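Local coordinates for protein cellulase (Uncultured bacterium, PDB 3WX5) that hydrolyses internal beta-1,4-glucosidic bonds of cellulose as a glycoside hydrolase family 12 endoglucanase, at residues D71-Y76 and E224-G229; A78-C83 and A218-F223; R109-S114 and G231-D236; R117-Y122 and M143-W148; A165-E170 and Y183-P188. All coordinates share one frame; numbering follows the deposited sequence.

Contact 1 of 5, residues D71-Y76 and E224-G229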
# COMPACT_ATOMS: atom_id res chain seq x y z
N ASP A 71 -15.24 5.38 -11.22
CA ASP A 71 -14.20 4.38 -11.30
C ASP A 71 -12.81 4.92 -11.06
O ASP A 71 -11.84 4.26 -11.35
CB ASP A 71 -14.27 3.62 -12.61
CG ASP A 71 -15.45 2.65 -12.65
OD1 ASP A 71 -15.67 1.95 -11.64
OD2 ASP A 71 -16.23 2.71 -13.61
N ASN A 72 -12.75 6.08 -10.42
CA ASN A 72 -11.49 6.70 -9.98
C ASN A 72 -11.32 6.48 -8.48
O ASN A 72 -12.24 6.76 -7.70
CB ASN A 72 -11.54 8.21 -10.23
CG ASN A 72 -11.45 8.56 -11.70
OD1 ASN A 72 -11.06 7.72 -12.51
ND2 ASN A 72 -11.82 9.79 -12.05
N VAL A 73 -10.14 6.04 -8.07
CA VAL A 73 -9.86 5.93 -6.62
C VAL A 73 -9.99 7.29 -5.92
O VAL A 73 -9.43 8.30 -6.37
CB VAL A 73 -8.48 5.34 -6.34
CG1 VAL A 73 -8.17 5.37 -4.82
CG2 VAL A 73 -8.38 3.90 -6.90
N ALA A 74 -10.80 7.33 -4.86
CA ALA A 74 -11.01 8.54 -4.07
C ALA A 74 -9.92 8.73 -3.02
O ALA A 74 -9.60 9.86 -2.69
CB ALA A 74 -12.39 8.50 -3.37
N ALA A 75 -9.41 7.63 -2.46
CA ALA A 75 -8.61 7.69 -1.22
C ALA A 75 -7.84 6.39 -1.08
O ALA A 75 -8.29 5.34 -1.53
CB ALA A 75 -9.54 7.83 0.02
N TYR A 76 -6.75 6.46 -0.34
CA TYR A 76 -6.01 5.26 0.08
C TYR A 76 -5.48 5.51 1.50
O TYR A 76 -4.29 5.75 1.71
CB TYR A 76 -4.88 5.00 -0.92
CG TYR A 76 -3.99 3.79 -0.60
CD1 TYR A 76 -4.52 2.49 -0.54
CD2 TYR A 76 -2.63 3.95 -0.38
CE1 TYR A 76 -3.67 1.37 -0.28
CE2 TYR A 76 -1.79 2.85 -0.10
CZ TYR A 76 -2.31 1.58 -0.04
OH TYR A 76 -1.47 0.52 0.29
N GLU A 224 -7.72 0.99 -1.07
CA GLU A 224 -8.15 1.97 -2.07
C GLU A 224 -9.67 2.04 -2.03
O GLU A 224 -10.36 1.02 -2.15
CB GLU A 224 -7.65 1.62 -3.47
CG GLU A 224 -6.12 1.64 -3.61
CD GLU A 224 -5.67 1.57 -5.07
OE1 GLU A 224 -5.93 0.55 -5.75
OE2 GLU A 224 -5.11 2.57 -5.56
N LEU A 225 -10.20 3.26 -1.92
CA LEU A 225 -11.65 3.41 -1.80
C LEU A 225 -12.19 4.09 -3.07
O LEU A 225 -11.72 5.16 -3.44
CB LEU A 225 -11.98 4.26 -0.58
CG LEU A 225 -11.44 3.69 0.73
CD1 LEU A 225 -11.81 4.60 1.88
CD2 LEU A 225 -11.93 2.24 0.94
N TRP A 226 -13.14 3.44 -3.75
CA TRP A 226 -13.88 4.11 -4.81
C TRP A 226 -15.25 4.61 -4.29
O TRP A 226 -15.72 5.67 -4.68
CB TRP A 226 -14.12 3.18 -5.99
CG TRP A 226 -12.89 2.84 -6.82
CD1 TRP A 226 -12.58 3.32 -8.06
CD2 TRP A 226 -11.93 1.81 -6.54
NE1 TRP A 226 -11.46 2.69 -8.56
CE2 TRP A 226 -11.06 1.73 -7.65
CE3 TRP A 226 -11.70 0.98 -5.44
CZ2 TRP A 226 -9.97 0.87 -7.69
CZ3 TRP A 226 -10.61 0.10 -5.49
CH2 TRP A 226 -9.79 0.04 -6.62
N GLU A 227 -15.88 3.80 -3.43
CA GLU A 227 -17.24 4.09 -2.97
C GLU A 227 -17.33 3.59 -1.53
O GLU A 227 -17.01 2.43 -1.27
CB GLU A 227 -18.24 3.35 -3.85
CG GLU A 227 -19.63 3.98 -3.96
CD GLU A 227 -20.35 3.42 -5.20
OE1 GLU A 227 -20.64 2.22 -5.18
OE2 GLU A 227 -20.40 4.08 -6.26
N GLY A 228 -17.68 4.47 -0.60
CA GLY A 228 -17.85 4.02 0.80
C GLY A 228 -16.55 3.63 1.48
O GLY A 228 -15.49 4.19 1.20
N GLY A 229 -16.63 2.64 2.37
CA GLY A 229 -15.43 2.19 3.08
C GLY A 229 -15.58 2.12 4.60
O GLY A 229 -14.74 1.53 5.29
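Val73 lies on one face of the Trp226 indole, its CG2 3.9 Å from the centroid of the six-membered ring in a CH-pi contact displaced toward the rim. At the indole edge, near the ring plane, Trp226 NE1 gives a weak hydrogen bond of 3.2 Å to Asp71 O. The second ring, Tyr76, has the backbone N of Glu224 in plane at its edge, while Glu224 CG comes to 3.6 Å from Tyr76 CD1. A chi1 of 175° turns Val73 CG1 away from its backbone N and leaves CG2 as the branch over the indole; a compact beta-branched residue suits a place pressed against so broad a ring.

The backbones join at a classic beta bulge, Ala74 and Ala75 together facing Leu225. Ala74 N donates to Leu225 O at 2.8 Å, and Leu225 N returns a bond of 2.9 Å to Ala75 O. The small alanines suit this buried spot, where Ala74 CB rests 3.4 Å from Leu225 O.

The polar ends look elsewhere: Glu224 OE1 bonds Asn119 ND2, Tyr76 OH bonds Ala121 O, and Asp71 OD1 forms a salt bridge with Arg117. The loop 71-76 is therefore joined to the end of strand 215-225 mainly by main-chain bonds and apolar contacts, with one weak bond from the indole N-H, while the polar ends of Asp71, Tyr76 and Glu224 tie both segments to strand 117-127.

Contact 2 of 5, residues A78-C83 and A218-F223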
# COMPACT_ATOMS: atom_id res chain seq x y z
N ALA A 78 -3.84 4.52 4.71
CA ALA A 78 -2.75 3.54 4.66
C ALA A 78 -1.77 3.70 5.82
O ALA A 78 -1.69 4.76 6.42
CB ALA A 78 -1.99 3.67 3.33
N ILE A 79 -1.00 2.64 6.09
CA ILE A 79 0.09 2.70 7.04
C ILE A 79 1.36 2.34 6.26
O ILE A 79 1.31 1.59 5.28
CB ILE A 79 -0.12 1.73 8.23
CG1 ILE A 79 1.06 1.80 9.20
CG2 ILE A 79 -0.46 0.28 7.77
CD1 ILE A 79 0.74 1.22 10.62
N TYR A 80 2.48 2.95 6.63
CA TYR A 80 3.71 2.71 5.87
C TYR A 80 4.98 2.75 6.69
O TYR A 80 5.07 3.43 7.73
CB TYR A 80 3.81 3.65 4.65
CG TYR A 80 4.09 5.10 4.94
CD1 TYR A 80 5.39 5.58 4.97
CD2 TYR A 80 3.05 6.03 5.00
CE1 TYR A 80 5.66 6.94 5.20
CE2 TYR A 80 3.30 7.39 5.19
CZ TYR A 80 4.61 7.84 5.30
OH TYR A 80 4.88 9.18 5.47
N LEU A 81 5.98 2.06 6.14
CA LEU A 81 7.38 2.22 6.50
C LEU A 81 8.10 2.89 5.33
O LEU A 81 7.83 2.57 4.17
CB LEU A 81 7.99 0.84 6.73
CG LEU A 81 9.47 0.93 7.10
CD1 LEU A 81 9.69 0.65 8.56
CD2 LEU A 81 10.26 -0.02 6.23
N GLY A 82 8.98 3.84 5.63
CA GLY A 82 9.76 4.49 4.59
C GLY A 82 9.32 5.93 4.33
O GLY A 82 8.93 6.65 5.26
N CYS A 83 9.43 6.35 3.06
CA CYS A 83 9.27 7.73 2.63
C CYS A 83 8.16 7.86 1.58
O CYS A 83 8.30 7.38 0.45
CB CYS A 83 10.58 8.29 2.06
SG CYS A 83 12.03 8.15 3.20
N ALA A 218 9.13 3.25 -0.15
CA ALA A 218 8.07 3.12 0.84
C ALA A 218 7.38 1.80 0.68
O ALA A 218 7.09 1.39 -0.43
CB ALA A 218 7.04 4.25 0.66
N VAL A 219 7.03 1.17 1.81
CA VAL A 219 6.20 -0.02 1.81
C VAL A 219 4.94 0.35 2.60
O VAL A 219 5.03 0.60 3.82
CB VAL A 219 6.92 -1.19 2.53
CG1 VAL A 219 6.02 -2.45 2.57
CG2 VAL A 219 8.24 -1.51 1.81
N GLU A 220 3.79 0.32 1.92
CA GLU A 220 2.54 0.78 2.52
C GLU A 220 1.51 -0.31 2.39
O GLU A 220 1.58 -1.14 1.49
CB GLU A 220 2.02 2.05 1.81
CG GLU A 220 3.11 2.93 1.20
CD GLU A 220 2.64 4.34 0.79
OE1 GLU A 220 1.42 4.59 0.70
OE2 GLU A 220 3.51 5.23 0.66
N THR A 221 0.50 -0.29 3.25
CA THR A 221 -0.71 -1.04 2.93
C THR A 221 -1.93 -0.30 3.44
O THR A 221 -1.80 0.61 4.28
CB THR A 221 -0.65 -2.46 3.52
OG1 THR A 221 -1.69 -3.25 2.93
CG2 THR A 221 -0.83 -2.41 5.07
N GLY A 222 -3.10 -0.61 2.89
CA GLY A 222 -4.31 0.17 3.22
C GLY A 222 -5.42 -0.24 2.30
O GLY A 222 -5.39 -1.35 1.76
N PHE A 223 -6.36 0.67 2.04
CA PHE A 223 -7.56 0.33 1.27
C PHE A 223 -7.70 1.39 0.20
O PHE A 223 -7.84 2.57 0.52
CB PHE A 223 -8.79 0.36 2.18
CG PHE A 223 -8.67 -0.54 3.40
CD1 PHE A 223 -8.90 -1.91 3.28
CD2 PHE A 223 -8.24 -0.03 4.63
CE1 PHE A 223 -8.77 -2.75 4.38
CE2 PHE A 223 -8.07 -0.88 5.75
CZ PHE A 223 -8.36 -2.24 5.62
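Ile79 and Thr221 form a hydrogen-bonded pair in an antiparallel ladder between strands 78-80 and 215-225, inside the larger sheet of the family 12 beta-sandwich. Main-chain bonds come first. Ile79 N donates to Thr221 O at 2.8 Å and Thr221 N answers to Ile79 O at 2.9 Å; two steps on, Leu81 and Val219 exchange a similar pair. At the non-hydrogen-bonded pair before Ile79 the chains draw close: Ala78 CA and Gly222 CA are 4.0 Å apart, and a side chain on the glycine would run into Ala78.

Apolar contacts mark one face, with Ile79, Leu81, Val219 and Thr221. Ile79 CG2 meets Thr221 CG2 at 3.8 Å, and this face is met by Phe237 and Trp108 of the other sheet, so beta-branched and aliphatic side chains suit it; Thr221 OG1 has a weak bond to Ala121 O.

Polar groups gather on the opposite face. Tyr80 CB touches Glu220 CG at 3.6 Å, but the tyrosine's chi1 of 71°, which sets CG between the backbone N and the carbonyl carbon, leads its ring away, and its OH reaches Ala87 O. Glu220 OE2 bonds His84 ND1. Where the ladder ends the chain turns a corner at Leu81 and Gly82, and Cys83, disulfide-linked to Cys88, brings its O to 3.4 Å from Ala218 CB.

Contact 3 of 5, residues R109-S114 and G231-D236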
# COMPACT_ATOMS: atom_id res chain seq x y z
N ARG A 109 -3.29 -7.65 8.90
CA ARG A 109 -4.62 -8.25 9.02
C ARG A 109 -5.65 -7.19 8.67
O ARG A 109 -5.54 -6.05 9.09
CB ARG A 109 -4.85 -8.75 10.44
CG ARG A 109 -6.21 -9.41 10.65
CD ARG A 109 -6.29 -10.13 12.02
NE ARG A 109 -6.41 -9.18 13.12
CZ ARG A 109 -7.55 -8.58 13.47
NH1 ARG A 109 -8.66 -8.83 12.79
NH2 ARG A 109 -7.58 -7.71 14.46
N LEU A 110 -6.62 -7.56 7.85
CA LEU A 110 -7.65 -6.61 7.47
C LEU A 110 -9.02 -7.15 7.88
O LEU A 110 -9.26 -8.38 7.94
CB LEU A 110 -7.58 -6.34 5.97
CG LEU A 110 -7.85 -7.58 5.10
CD1 LEU A 110 -9.17 -7.47 4.37
CD2 LEU A 110 -6.71 -7.88 4.13
N THR A 111 -9.93 -6.23 8.17
CA THR A 111 -11.31 -6.59 8.42
C THR A 111 -12.14 -6.05 7.26
O THR A 111 -12.25 -4.83 7.08
CB THR A 111 -11.78 -6.00 9.79
OG1 THR A 111 -10.89 -6.46 10.82
CG2 THR A 111 -13.22 -6.45 10.11
N PRO A 112 -12.69 -6.95 6.42
CA PRO A 112 -13.49 -6.55 5.27
C PRO A 112 -14.88 -6.06 5.66
O PRO A 112 -15.27 -6.17 6.85
CB PRO A 112 -13.61 -7.84 4.45
CG PRO A 112 -13.37 -8.94 5.40
CD PRO A 112 -12.78 -8.39 6.69
N ILE A 113 -15.57 -5.43 4.71
CA ILE A 113 -16.98 -5.04 4.92
C ILE A 113 -17.86 -5.55 3.78
O ILE A 113 -17.35 -5.93 2.73
CB ILE A 113 -17.14 -3.50 5.05
CG1 ILE A 113 -16.58 -2.77 3.81
CG2 ILE A 113 -16.48 -3.00 6.31
CD1 ILE A 113 -16.92 -1.26 3.83
N SER A 114 -19.18 -5.51 3.97
CA SER A 114 -20.14 -6.04 3.00
C SER A 114 -20.83 -4.95 2.20
O SER A 114 -22.01 -5.07 1.86
CB SER A 114 -21.25 -6.80 3.74
OG SER A 114 -20.74 -8.07 4.11
N GLY A 231 -15.93 1.24 8.25
CA GLY A 231 -15.79 -0.06 8.92
C GLY A 231 -14.62 -0.93 8.50
O GLY A 231 -14.25 -1.86 9.24
N LEU A 232 -13.98 -0.62 7.37
CA LEU A 232 -12.75 -1.35 7.03
C LEU A 232 -11.68 -1.08 8.09
O LEU A 232 -11.51 0.06 8.51
CB LEU A 232 -12.22 -0.91 5.65
CG LEU A 232 -13.05 -1.38 4.44
CD1 LEU A 232 -12.69 -0.50 3.20
CD2 LEU A 232 -12.76 -2.85 4.17
N LYS A 233 -10.96 -2.11 8.50
CA LYS A 233 -9.98 -1.94 9.57
C LYS A 233 -8.64 -2.57 9.16
O LYS A 233 -8.60 -3.69 8.66
CB LYS A 233 -10.46 -2.62 10.86
CG LYS A 233 -9.56 -2.36 12.08
CD LYS A 233 -10.20 -2.84 13.40
CE LYS A 233 -9.29 -2.63 14.62
NZ LYS A 233 -9.04 -1.18 14.97
N SER A 234 -7.57 -1.87 9.50
CA SER A 234 -6.19 -2.35 9.27
C SER A 234 -5.58 -2.66 10.65
O SER A 234 -5.62 -1.80 11.53
CB SER A 234 -5.40 -1.23 8.57
OG SER A 234 -3.98 -1.41 8.55
N SER A 235 -5.05 -3.88 10.83
CA SER A 235 -4.46 -4.30 12.12
C SER A 235 -3.12 -5.02 11.98
O SER A 235 -2.86 -5.67 10.98
CB SER A 235 -5.44 -5.25 12.83
OG SER A 235 -6.71 -4.63 12.94
N ASP A 236 -2.30 -4.96 13.03
CA ASP A 236 -1.18 -5.89 13.19
C ASP A 236 -0.13 -5.72 12.08
O ASP A 236 0.48 -6.70 11.65
CB ASP A 236 -1.68 -7.36 13.15
CG ASP A 236 -2.72 -7.69 14.23
OD1 ASP A 236 -2.70 -7.08 15.33
OD2 ASP A 236 -3.53 -8.61 13.97
O HOH W 1 -8.10 -5.67 10.96
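Ile113 and Leu232 pack tightly just beyond the paired strands 101-111 and 233-243, neighbours in the six-stranded antiparallel sheet of the family 12 sandwich. They cross at about a right angle, Ile113 CG1 3.8 Å from Leu232 CD2. Ile113 CG2 lies 3.5 Å from Gly231 C, a close fit helped by the bare glycine. From the other sheet Trp118 packs on both aliphatic residues and Phe223 on Leu232. In the ladder Arg109 N bonds Ser235 O, Ser235 N returns to Arg109 O at 2.8 Å, and Thr111 N bonds Lys233 O.

The side bearing Arg109, Thr111, Lys233 and Ser235 is polar and wetter. One water bonds Ser235 OG (2.6 Å), Thr111 OG1 and Lys233 O. A bend in the arginine chain (chi3 73°) carries Arg109 NE to Asp236 OD2 at 3.1 Å; the oxygen lies in the guanidinium plane but is approached from above the carboxylate plane.

Asp236 is exposed, so its salt bridge is probably softened by solvent, and the firmer join is likely the backbone ladder with its apolar end.

Contact 4 of 5, residues R117-Y122 and M143-W148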
# COMPACT_ATOMS: atom_id res chain seq x y z
N ARG A 117 -17.18 -0.04 -2.66
CA ARG A 117 -16.30 -0.53 -3.70
C ARG A 117 -14.89 -0.12 -3.30
O ARG A 117 -14.61 1.07 -3.13
CB ARG A 117 -16.68 0.11 -5.04
CG ARG A 117 -18.15 -0.18 -5.42
CD ARG A 117 -18.46 0.29 -6.85
NE ARG A 117 -17.79 -0.60 -7.81
CZ ARG A 117 -16.94 -0.20 -8.75
NH1 ARG A 117 -16.68 1.10 -8.92
NH2 ARG A 117 -16.35 -1.11 -9.52
N TRP A 118 -14.05 -1.12 -3.01
CA TRP A 118 -12.76 -0.89 -2.33
C TRP A 118 -11.88 -2.12 -2.54
O TRP A 118 -12.34 -3.17 -3.02
CB TRP A 118 -12.95 -0.66 -0.82
CG TRP A 118 -13.80 -1.76 -0.16
CD1 TRP A 118 -15.15 -1.71 0.10
CD2 TRP A 118 -13.34 -3.04 0.31
NE1 TRP A 118 -15.56 -2.90 0.66
CE2 TRP A 118 -14.48 -3.74 0.79
CE3 TRP A 118 -12.09 -3.67 0.40
CZ2 TRP A 118 -14.41 -5.04 1.29
CZ3 TRP A 118 -12.01 -4.98 0.91
CH2 TRP A 118 -13.17 -5.65 1.35
N ASN A 119 -10.59 -1.95 -2.26
CA ASN A 119 -9.69 -3.09 -2.17
C ASN A 119 -8.86 -2.96 -0.90
O ASN A 119 -8.93 -1.92 -0.23
CB ASN A 119 -8.79 -3.18 -3.41
CG ASN A 119 -7.75 -2.06 -3.50
OD1 ASN A 119 -7.28 -1.53 -2.49
ND2 ASN A 119 -7.28 -1.81 -4.72
N ALA A 120 -8.21 -4.06 -0.51
CA ALA A 120 -7.22 -4.02 0.58
C ALA A 120 -5.91 -4.46 -0.05
O ALA A 120 -5.86 -5.53 -0.67
CB ALA A 120 -7.63 -5.02 1.70
N ALA A 121 -4.90 -3.60 -0.01
CA ALA A 121 -3.77 -3.74 -0.93
C ALA A 121 -2.51 -3.08 -0.39
O ALA A 121 -2.57 -1.97 0.15
CB ALA A 121 -4.12 -3.18 -2.31
N TYR A 122 -1.38 -3.76 -0.55
CA TYR A 122 -0.07 -3.13 -0.36
C TYR A 122 0.16 -2.17 -1.54
O TYR A 122 -0.36 -2.40 -2.64
CB TYR A 122 1.01 -4.20 -0.37
CG TYR A 122 1.17 -4.91 0.96
CD1 TYR A 122 0.33 -5.96 1.33
CD2 TYR A 122 2.10 -4.47 1.87
CE1 TYR A 122 0.50 -6.60 2.55
CE2 TYR A 122 2.29 -5.10 3.08
CZ TYR A 122 1.46 -6.15 3.43
OH TYR A 122 1.62 -6.79 4.64
N MET A 143 1.62 -2.89 -6.48
CA MET A 143 0.52 -3.17 -5.58
C MET A 143 0.35 -4.68 -5.38
O MET A 143 0.56 -5.46 -6.31
CB MET A 143 -0.80 -2.60 -6.13
CG MET A 143 -0.79 -1.11 -6.47
SD MET A 143 -2.48 -0.41 -6.35
CE MET A 143 -2.73 -0.24 -4.56
N ILE A 144 -0.22 -5.04 -4.24
CA ILE A 144 -0.55 -6.44 -3.96
C ILE A 144 -1.93 -6.45 -3.36
O ILE A 144 -2.11 -5.99 -2.23
CB ILE A 144 0.42 -7.07 -2.95
CG1 ILE A 144 1.85 -7.00 -3.51
CG2 ILE A 144 0.03 -8.54 -2.72
CD1 ILE A 144 2.95 -7.37 -2.50
N TRP A 145 -2.91 -6.89 -4.15
CA TRP A 145 -4.32 -6.80 -3.76
C TRP A 145 -4.70 -8.11 -3.07
O TRP A 145 -4.58 -9.19 -3.66
CB TRP A 145 -5.22 -6.63 -5.00
CG TRP A 145 -5.13 -5.28 -5.72
CD1 TRP A 145 -4.04 -4.44 -5.81
CD2 TRP A 145 -6.18 -4.65 -6.46
NE1 TRP A 145 -4.37 -3.30 -6.53
CE2 TRP A 145 -5.67 -3.43 -6.99
CE3 TRP A 145 -7.50 -5.01 -6.78
CZ2 TRP A 145 -6.45 -2.54 -7.73
CZ3 TRP A 145 -8.28 -4.15 -7.58
CH2 TRP A 145 -7.74 -2.94 -8.05
N LEU A 146 -5.18 -8.02 -1.84
CA LEU A 146 -5.50 -9.19 -1.02
C LEU A 146 -6.99 -9.46 -0.91
O LEU A 146 -7.42 -10.60 -0.72
CB LEU A 146 -4.92 -9.01 0.40
CG LEU A 146 -3.41 -8.80 0.42
CD1 LEU A 146 -2.97 -8.46 1.83
CD2 LEU A 146 -2.65 -10.05 -0.12
N ASN A 147 -7.79 -8.40 -1.06
CA ASN A 147 -9.24 -8.50 -0.85
C ASN A 147 -9.89 -7.24 -1.46
O ASN A 147 -9.20 -6.29 -1.83
CB ASN A 147 -9.54 -8.63 0.66
CG ASN A 147 -10.78 -9.47 0.96
OD1 ASN A 147 -10.82 -10.27 1.93
ND2 ASN A 147 -11.81 -9.29 0.15
N TRP A 148 -11.18 -7.30 -1.73
CA TRP A 148 -11.86 -6.21 -2.46
C TRP A 148 -13.35 -6.50 -2.50
O TRP A 148 -13.80 -7.58 -2.13
CB TRP A 148 -11.33 -6.13 -3.91
CG TRP A 148 -11.60 -7.39 -4.69
CD1 TRP A 148 -12.77 -7.72 -5.36
CD2 TRP A 148 -10.71 -8.48 -4.88
NE1 TRP A 148 -12.64 -8.95 -5.95
CE2 TRP A 148 -11.39 -9.46 -5.65
CE3 TRP A 148 -9.41 -8.76 -4.44
CZ2 TRP A 148 -10.82 -10.69 -5.97
CZ3 TRP A 148 -8.85 -9.99 -4.74
CH2 TRP A 148 -9.57 -10.95 -5.49
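A classic beta bulge marks the pairing of strands 117-127 and 140-149, neighbours in the curved sheet that in family 12 enzymes lines the substrate cleft: Leu146 and Asn147 both face Ala120. Ala120 O accepts from Leu146 N at 2.8 Å and, weakly, from Asn147 N, while Ala120 N donates to Asn147 O at 2.8 Å. Beyond this shift, Tyr122 N bonds Ile144 O at 2.9 Å.

On one face Asn119 meets Trp145. Its chi1 of 70° brings ND2 over the centre of the indole, 3.1 Å above the plane, with amide and ring planes 62° apart. ND2 thus packs on the ring face, while its hydrogen bond goes to Glu224.

The other face holds Tyr122, whose ring edge meets Leu146 CD1 and whose OH bonds Ser106. Back on the Asn119 face, small Ala121 puts CB beside Trp145 CD1, and Met143 bends at the edge of the same indole: Trp145 NE1 makes a weak 3.5 Å hydrogen bond to Met143 SD.

Contact 5 of 5, residues A165-E170 and Y183-P188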
# COMPACT_ATOMS: atom_id res chain seq x y z
N ALA A 165 5.37 -16.30 -3.38
CA ALA A 165 5.22 -16.02 -1.94
C ALA A 165 4.19 -16.93 -1.29
O ALA A 165 3.57 -16.56 -0.30
CB ALA A 165 4.83 -14.53 -1.70
N GLY A 166 3.93 -18.08 -1.92
CA GLY A 166 3.09 -19.09 -1.29
C GLY A 166 1.65 -19.04 -1.78
O GLY A 166 0.78 -19.66 -1.18
N ALA A 167 1.39 -18.25 -2.82
CA ALA A 167 0.05 -18.12 -3.38
C ALA A 167 0.13 -17.80 -4.86
O ALA A 167 1.23 -17.80 -5.42
CB ALA A 167 -0.74 -17.03 -2.63
N THR A 168 -1.04 -17.66 -5.49
CA THR A 168 -1.17 -17.42 -6.91
C THR A 168 -1.76 -16.03 -7.14
O THR A 168 -2.67 -15.62 -6.39
CB THR A 168 -2.11 -18.53 -7.52
OG1 THR A 168 -1.40 -19.77 -7.42
CG2 THR A 168 -2.35 -18.28 -8.98
N TRP A 169 -1.28 -15.33 -8.18
CA TRP A 169 -1.63 -13.93 -8.45
C TRP A 169 -1.81 -13.67 -9.95
O TRP A 169 -1.04 -14.13 -10.77
CB TRP A 169 -0.52 -12.98 -7.93
CG TRP A 169 -0.02 -13.37 -6.53
CD1 TRP A 169 0.90 -14.35 -6.22
CD2 TRP A 169 -0.46 -12.82 -5.26
NE1 TRP A 169 0.99 -14.49 -4.85
CE2 TRP A 169 0.19 -13.56 -4.24
CE3 TRP A 169 -1.32 -11.78 -4.89
CZ2 TRP A 169 0.05 -13.24 -2.88
CZ3 TRP A 169 -1.52 -11.52 -3.54
CH2 TRP A 169 -0.83 -12.26 -2.55
N GLU A 170 -2.80 -12.84 -10.26
CA GLU A 170 -2.87 -12.14 -11.55
C GLU A 170 -1.87 -11.02 -11.61
O GLU A 170 -1.76 -10.26 -10.65
CB GLU A 170 -4.27 -11.51 -11.70
CG GLU A 170 -5.42 -12.52 -11.53
CD GLU A 170 -6.77 -11.86 -11.56
OE1 GLU A 170 -6.83 -10.65 -11.85
OE2 GLU A 170 -7.79 -12.52 -11.26
N TYR A 183 -0.44 -7.07 -8.35
CA TYR A 183 -0.63 -8.51 -8.20
C TYR A 183 -1.93 -8.71 -7.46
O TYR A 183 -2.02 -8.36 -6.30
CB TYR A 183 0.53 -9.13 -7.40
CG TYR A 183 1.86 -9.01 -8.13
CD1 TYR A 183 2.62 -7.85 -8.04
CD2 TYR A 183 2.31 -10.04 -8.98
CE1 TYR A 183 3.83 -7.71 -8.75
CE2 TYR A 183 3.53 -9.92 -9.68
CZ TYR A 183 4.27 -8.75 -9.55
OH TYR A 183 5.41 -8.56 -10.32
N ARG A 184 -2.91 -9.31 -8.13
CA ARG A 184 -4.20 -9.51 -7.48
C ARG A 184 -4.30 -10.98 -7.10
O ARG A 184 -4.31 -11.85 -7.98
CB ARG A 184 -5.34 -9.15 -8.46
CG ARG A 184 -6.72 -9.20 -7.80
CD ARG A 184 -7.87 -9.02 -8.81
NE ARG A 184 -9.02 -8.49 -8.10
CZ ARG A 184 -9.92 -7.66 -8.62
NH1 ARG A 184 -9.87 -7.35 -9.92
NH2 ARG A 184 -10.87 -7.13 -7.85
N ARG A 185 -4.53 -11.27 -5.82
CA ARG A 185 -4.52 -12.68 -5.37
C ARG A 185 -5.69 -13.38 -6.07
O ARG A 185 -6.74 -12.76 -6.29
CB ARG A 185 -4.71 -12.77 -3.86
CG ARG A 185 -4.09 -14.03 -3.26
CD ARG A 185 -4.22 -13.98 -1.73
NE ARG A 185 -3.50 -15.07 -1.06
CZ ARG A 185 -3.93 -16.32 -0.97
NH1 ARG A 185 -5.11 -16.67 -1.50
NH2 ARG A 185 -3.22 -17.20 -0.26
N THR A 186 -5.49 -14.63 -6.49
CA THR A 186 -6.53 -15.34 -7.27
C THR A 186 -7.74 -15.66 -6.39
O THR A 186 -8.86 -15.86 -6.90
CB THR A 186 -6.01 -16.64 -7.93
OG1 THR A 186 -5.44 -17.48 -6.93
CG2 THR A 186 -4.90 -16.33 -8.96
N THR A 187 -7.51 -15.81 -5.08
CA THR A 187 -8.60 -15.75 -4.10
C THR A 187 -8.28 -14.81 -2.95
O THR A 187 -7.12 -14.72 -2.53
CB THR A 187 -8.97 -17.14 -3.52
OG1 THR A 187 -7.84 -17.68 -2.84
CG2 THR A 187 -9.38 -18.10 -4.65
N PRO A 188 -9.30 -14.11 -2.44
CA PRO A 188 -9.04 -13.09 -1.40
C PRO A 188 -8.68 -13.71 -0.04
O PRO A 188 -9.06 -14.85 0.22
CB PRO A 188 -10.35 -12.30 -1.33
CG PRO A 188 -11.40 -13.22 -1.98
CD PRO A 188 -10.70 -14.15 -2.90
O HOH W 2 -8.35 -12.67 -8.56
O HOH W 3 -9.25 -9.43 -11.71
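Glu170 OE1 accepts a 2.7 Å hydrogen bond from a water that also takes a weak one from Arg184 NH1, and a further bond comes from Trp172 NE1. Glu170 and Arg184 sit side by side on the antiparallel hairpin of strands 167-175 and 179-185, yet make no direct ion pair, Glu170 OE1 staying 4.9 Å from Arg184 NE. Arg184 is engaged elsewhere, NH2 bonding Val152 O and the cation facing Trp148. A second water joins Glu170 OE2 to Arg185 O, so the long acid suits a place where each oxygen reaches an arginine residue of the partner strand through its own water. In the ladder, Glu170 N donates to Arg184 O at 2.9 Å, and Arg184 N to Glu170 O.

On the other face of the hairpin Arg185 lies across Trp169. Its extended chain sets CG 3.8 Å from the centroid of the indole's six-membered ring, a CH-pi contact; the guanidinium is farther out, at most weakly attracted. That group has Ala167 CB over one face, and Arg185 NH1 bonds Thr187 O at 3.0 Å. The indole's NE1 reaches Leu164 O.

Past the end of strand 179-185, Thr186 N donates to Thr168 O at 3.0 Å.

From the N terminus, the loop 71-76 opens contact 1, strand 78-80 opens contact 2, and the end of strand 101-111 opens contact 3. Contact 4 then opens and closes within neighbouring strands, and contact 5 follows in series as a short hairpin; both are nested inside the three long loops. Contact 2 closes at 218-223 and contact 1 just after, at 224-229, so 2 nests inside 1. Contact 3 closes last, at 231-236, and crosses both. Contacts 2, 4 and 5 lie in the larger sheet and contact 1 docks a loop on the end of its strand 215-225, whereas contact 3 joins strands of the second sheet and packs against contacts 1, 2 and 4 across the sandwich.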